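Local structure of glucanase (Clostridium thermocellum, 5GXX) at residues Tyr5-Phe17 against Leu425-Pro438. The protein probably hydrolyses internal beta-1,4-glucosidic bonds of cellulose as a family 9 endoglucanase of the cellulosome. The protein carries 1 engineered substitution. Residues are numbered along the deposited sequence; the frame is centred on the assembly and turned at random.
Sequences YNYAEALQKAIYF and LTAEYGGTPLANFP
The side-chain amide of Gln12 grips the backbone of Leu434 at both ends. Gln12 OE1 accepts from Leu434 N at 2.9 Å, while Gln12 NE2 gives a straighter bond to Leu434 O at 3.0 Å, meeting a lone pair in that carbonyl's plane. With CG anti to the backbone N (chi1 172°) and the chain extended beyond it, the amide reaches off the helix to the passing chain, and the paired bonds fix its flip. Asn6 plays a double role at the start of the same helix: OD1 takes the N-H of Glu9 as an N-cap, with Glu9 N standing above the amide carbonyl plane, and Asn6 ND2 points almost straight at Thr432 O, 3.0 Å away. Ala8 CB packs on the backbone leaving helix 412-429, 3.4 Å from Gly431 O.

Further along, Phe437 sets its edge against the face of Tyr16, the planes 68° apart, and the aliphatic part of Lys13 lies beside the Phe437 ring. Pro438, after a cis peptide, adds CG against Tyr16 CE2 at 3.7 Å. Lys13 NZ pairs with Glu9 OE2 and also bonds Gly352 O. At the other end Leu425 CB sits over one face of the Tyr7 ring, 3.6 Å from Tyr7 CG, in a CH-pi contact; Tyr7 OH bonds Asp337.

Residues 7-17 and 425-429, on helices 7-20 and 412-429, run nearly antiparallel, their axes at 151°; the chain then turns to follow helix 7-20 in the same direction, toward the cellulose-binding domain. Helix 322-340 packs against Tyr7 and Leu425, and helix 85-101 against Ile15, within the helical catalytic module.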
# COMPACT_ATOMS: atom_id res chain seq x y z
N TYR A 5 -8.11 -24.95 -50.56
CA TYR A 5 -8.58 -24.86 -49.18
C TYR A 5 -10.09 -24.91 -49.28
O TYR A 5 -10.66 -24.68 -50.35
CB TYR A 5 -8.11 -23.55 -48.51
CG TYR A 5 -6.61 -23.52 -48.36
CD1 TYR A 5 -5.99 -24.20 -47.31
CD2 TYR A 5 -5.81 -22.89 -49.30
CE1 TYR A 5 -4.62 -24.23 -47.19
CE2 TYR A 5 -4.41 -22.92 -49.19
CZ TYR A 5 -3.84 -23.61 -48.14
OH TYR A 5 -2.47 -23.66 -48.00
N ASN A 6 -10.73 -25.17 -48.15
CA ASN A 6 -12.18 -25.03 -48.06
C ASN A 6 -12.50 -23.56 -47.86
O ASN A 6 -12.59 -23.09 -46.73
CB ASN A 6 -12.75 -25.88 -46.93
CG ASN A 6 -14.27 -25.88 -46.93
OD1 ASN A 6 -14.92 -25.06 -47.58
ND2 ASN A 6 -14.85 -26.81 -46.17
N TYR A 7 -12.60 -22.84 -48.97
CA TYR A 7 -12.88 -21.40 -48.97
C TYR A 7 -14.24 -21.08 -48.37
O TYR A 7 -14.39 -20.02 -47.76
CB TYR A 7 -12.76 -20.77 -50.36
CG TYR A 7 -11.40 -20.97 -50.99
CD1 TYR A 7 -10.27 -20.30 -50.51
CD2 TYR A 7 -11.24 -21.81 -52.10
CE1 TYR A 7 -9.03 -20.48 -51.10
CE2 TYR A 7 -10.00 -22.00 -52.69
CZ TYR A 7 -8.90 -21.35 -52.18
OH TYR A 7 -7.68 -21.54 -52.79
N ALA A 8 -15.21 -21.98 -48.51
CA ALA A 8 -16.52 -21.78 -47.88
C ALA A 8 -16.42 -21.75 -46.36
O ALA A 8 -17.07 -20.93 -45.72
CB ALA A 8 -17.53 -22.85 -48.32
N GLU A 9 -15.63 -22.66 -45.80
CA GLU A 9 -15.43 -22.67 -44.34
C GLU A 9 -14.64 -21.43 -43.90
O GLU A 9 -14.97 -20.81 -42.89
CB GLU A 9 -14.71 -23.94 -43.86
CG GLU A 9 -14.54 -24.00 -42.35
CD GLU A 9 -13.64 -25.15 -41.93
OE1 GLU A 9 -13.73 -26.22 -42.56
OE2 GLU A 9 -12.85 -24.98 -40.97
N ALA A 10 -13.61 -21.07 -44.66
CA ALA A 10 -12.89 -19.82 -44.37
C ALA A 10 -13.84 -18.61 -44.37
O ALA A 10 -13.79 -17.75 -43.48
CB ALA A 10 -11.79 -19.62 -45.38
N LEU A 11 -14.69 -18.53 -45.38
CA LEU A 11 -15.68 -17.46 -45.45
C LEU A 11 -16.64 -17.44 -44.28
O LEU A 11 -16.89 -16.35 -43.70
CB LEU A 11 -16.47 -17.59 -46.76
CG LEU A 11 -17.59 -16.56 -46.95
CD1 LEU A 11 -17.00 -15.16 -47.01
CD2 LEU A 11 -18.38 -16.90 -48.23
N GLN A 12 -17.18 -18.61 -43.95
CA GLN A 12 -18.07 -18.81 -42.82
C GLN A 12 -17.45 -18.27 -41.53
O GLN A 12 -18.09 -17.53 -40.78
CB GLN A 12 -18.39 -20.31 -42.70
CG GLN A 12 -19.16 -20.74 -41.45
CD GLN A 12 -19.23 -22.25 -41.35
OE1 GLN A 12 -18.25 -22.95 -41.66
NE2 GLN A 12 -20.38 -22.77 -40.91
N LYS A 13 -16.18 -18.59 -41.31
CA LYS A 13 -15.49 -18.13 -40.12
C LYS A 13 -15.17 -16.65 -40.18
O LYS A 13 -15.34 -15.94 -39.18
CB LYS A 13 -14.26 -19.01 -39.84
CG LYS A 13 -14.71 -20.39 -39.39
CD LYS A 13 -13.56 -21.39 -39.26
CE LYS A 13 -14.13 -22.69 -38.68
NZ LYS A 13 -13.07 -23.71 -38.49
N ALA A 14 -14.72 -16.19 -41.34
CA ALA A 14 -14.34 -14.79 -41.54
C ALA A 14 -15.50 -13.82 -41.31
O ALA A 14 -15.28 -12.72 -40.82
CB ALA A 14 -13.67 -14.58 -42.90
N ILE A 15 -16.72 -14.28 -41.58
CA ILE A 15 -17.92 -13.50 -41.29
C ILE A 15 -18.27 -13.49 -39.81
O ILE A 15 -18.62 -12.44 -39.26
CB ILE A 15 -19.12 -14.04 -42.11
CG1 ILE A 15 -18.83 -13.87 -43.61
CG2 ILE A 15 -20.42 -13.29 -41.74
CD1 ILE A 15 -19.74 -14.74 -44.48
N TYR A 16 -18.18 -14.68 -39.21
CA TYR A 16 -18.46 -14.88 -37.78
C TYR A 16 -17.59 -13.97 -36.94
O TYR A 16 -18.04 -13.51 -35.89
CB TYR A 16 -18.25 -16.36 -37.42
CG TYR A 16 -18.32 -16.72 -35.96
CD1 TYR A 16 -17.18 -16.69 -35.14
CD2 TYR A 16 -19.53 -17.12 -35.38
CE1 TYR A 16 -17.23 -17.06 -33.81
CE2 TYR A 16 -19.59 -17.53 -34.03
CZ TYR A 16 -18.44 -17.48 -33.27
OH TYR A 16 -18.47 -17.85 -31.96
N PHE A 17 -16.36 -13.72 -37.38
CA PHE A 17 -15.52 -12.73 -36.70
C PHE A 17 -16.28 -11.45 -36.36
O PHE A 17 -16.17 -10.96 -35.22
CB PHE A 17 -14.25 -12.44 -37.52
CG PHE A 17 -13.47 -11.25 -37.02
CD1 PHE A 17 -12.68 -11.32 -35.88
CD2 PHE A 17 -13.54 -10.05 -37.71
CE1 PHE A 17 -11.96 -10.22 -35.42
CE2 PHE A 17 -12.78 -8.93 -37.29
CZ PHE A 17 -12.01 -9.01 -36.13
N LEU A 425 -13.49 -16.85 -54.21
CA LEU A 425 -12.92 -18.18 -54.31
C LEU A 425 -13.94 -19.28 -54.03
O LEU A 425 -13.93 -20.33 -54.69
CB LEU A 425 -11.68 -18.29 -53.43
CG LEU A 425 -10.47 -17.62 -54.10
CD1 LEU A 425 -9.43 -17.21 -53.06
CD2 LEU A 425 -9.86 -18.51 -55.20
N THR A 426 -14.84 -19.06 -53.08
CA THR A 426 -15.86 -20.07 -52.82
C THR A 426 -16.86 -20.11 -53.98
O THR A 426 -17.34 -21.19 -54.33
CB THR A 426 -16.55 -19.94 -51.46
OG1 THR A 426 -17.29 -21.13 -51.18
CG2 THR A 426 -17.49 -18.75 -51.43
N ALA A 427 -17.13 -18.96 -54.59
CA ALA A 427 -17.98 -18.94 -55.77
C ALA A 427 -17.43 -19.89 -56.82
O ALA A 427 -18.18 -20.65 -57.44
CB ALA A 427 -18.06 -17.52 -56.33
N GLU A 428 -16.12 -19.88 -57.02
CA GLU A 428 -15.53 -20.74 -58.04
C GLU A 428 -15.39 -22.19 -57.59
O GLU A 428 -15.71 -23.12 -58.35
CB GLU A 428 -14.17 -20.18 -58.45
CG GLU A 428 -13.40 -21.10 -59.39
CD GLU A 428 -12.18 -20.43 -60.00
OE1 GLU A 428 -11.78 -19.35 -59.53
OE2 GLU A 428 -11.59 -20.99 -60.94
N TYR A 429 -14.91 -22.40 -56.37
CA TYR A 429 -14.50 -23.75 -55.97
C TYR A 429 -15.53 -24.46 -55.11
O TYR A 429 -15.40 -25.66 -54.87
CB TYR A 429 -13.15 -23.71 -55.27
CG TYR A 429 -12.05 -23.27 -56.22
CD1 TYR A 429 -11.56 -24.14 -57.19
CD2 TYR A 429 -11.53 -21.98 -56.18
CE1 TYR A 429 -10.57 -23.74 -58.06
CE2 TYR A 429 -10.52 -21.57 -57.04
CZ TYR A 429 -10.04 -22.46 -57.99
OH TYR A 429 -9.05 -22.07 -58.87
N GLY A 430 -16.55 -23.74 -54.68
CA GLY A 430 -17.56 -24.33 -53.80
C GLY A 430 -16.98 -24.52 -52.41
O GLY A 430 -16.35 -23.62 -51.85
N GLY A 431 -17.15 -25.73 -51.88
CA GLY A 431 -16.76 -26.05 -50.52
C GLY A 431 -18.05 -26.05 -49.71
O GLY A 431 -19.00 -25.33 -50.03
N THR A 432 -18.06 -26.88 -48.67
CA THR A 432 -19.18 -27.00 -47.74
C THR A 432 -18.83 -26.33 -46.41
O THR A 432 -17.78 -26.58 -45.83
CB THR A 432 -19.52 -28.49 -47.49
OG1 THR A 432 -19.54 -29.20 -48.74
CG2 THR A 432 -20.88 -28.62 -46.82
N PRO A 433 -19.72 -25.46 -45.89
CA PRO A 433 -19.42 -24.89 -44.58
C PRO A 433 -19.54 -25.93 -43.46
O PRO A 433 -20.15 -26.98 -43.68
CB PRO A 433 -20.48 -23.79 -44.45
CG PRO A 433 -21.64 -24.33 -45.25
CD PRO A 433 -21.00 -24.98 -46.44
N LEU A 434 -18.95 -25.68 -42.29
CA LEU A 434 -19.09 -26.56 -41.13
C LEU A 434 -20.51 -26.61 -40.59
O LEU A 434 -21.08 -25.58 -40.24
CB LEU A 434 -18.19 -26.10 -39.98
CG LEU A 434 -16.68 -26.24 -40.04
CD1 LEU A 434 -16.17 -26.12 -38.60
CD2 LEU A 434 -16.33 -27.59 -40.65
N ALA A 435 -21.07 -27.81 -40.48
CA ALA A 435 -22.48 -27.97 -40.08
C ALA A 435 -22.81 -27.50 -38.67
O ALA A 435 -23.87 -26.91 -38.44
CB ALA A 435 -22.94 -29.42 -40.27
N ASN A 436 -21.95 -27.77 -37.71
CA ASN A 436 -22.39 -27.52 -36.34
C ASN A 436 -21.69 -26.29 -35.75
O ASN A 436 -21.26 -26.28 -34.60
CB ASN A 436 -22.20 -28.79 -35.47
CG ASN A 436 -22.77 -30.06 -36.12
OD1 ASN A 436 -23.98 -30.17 -36.37
ND2 ASN A 436 -21.90 -31.03 -36.38
N PHE A 437 -21.61 -25.22 -36.54
CA PHE A 437 -20.67 -24.14 -36.24
C PHE A 437 -21.36 -22.95 -35.58
O PHE A 437 -22.43 -22.51 -36.02
CB PHE A 437 -19.87 -23.74 -37.49
CG PHE A 437 -19.02 -22.52 -37.28
CD1 PHE A 437 -17.77 -22.62 -36.68
CD2 PHE A 437 -19.53 -21.26 -37.57
CE1 PHE A 437 -17.01 -21.47 -36.44
CE2 PHE A 437 -18.79 -20.12 -37.30
CZ PHE A 437 -17.54 -20.22 -36.74
N PRO A 438 -20.79 -22.41 -34.48
CA PRO A 438 -19.60 -22.84 -33.76
C PRO A 438 -19.93 -23.93 -32.75
O PRO A 438 -21.03 -23.92 -32.20
CB PRO A 438 -19.19 -21.57 -33.02
CG PRO A 438 -20.50 -20.91 -32.72
CD PRO A 438 -21.32 -21.14 -33.96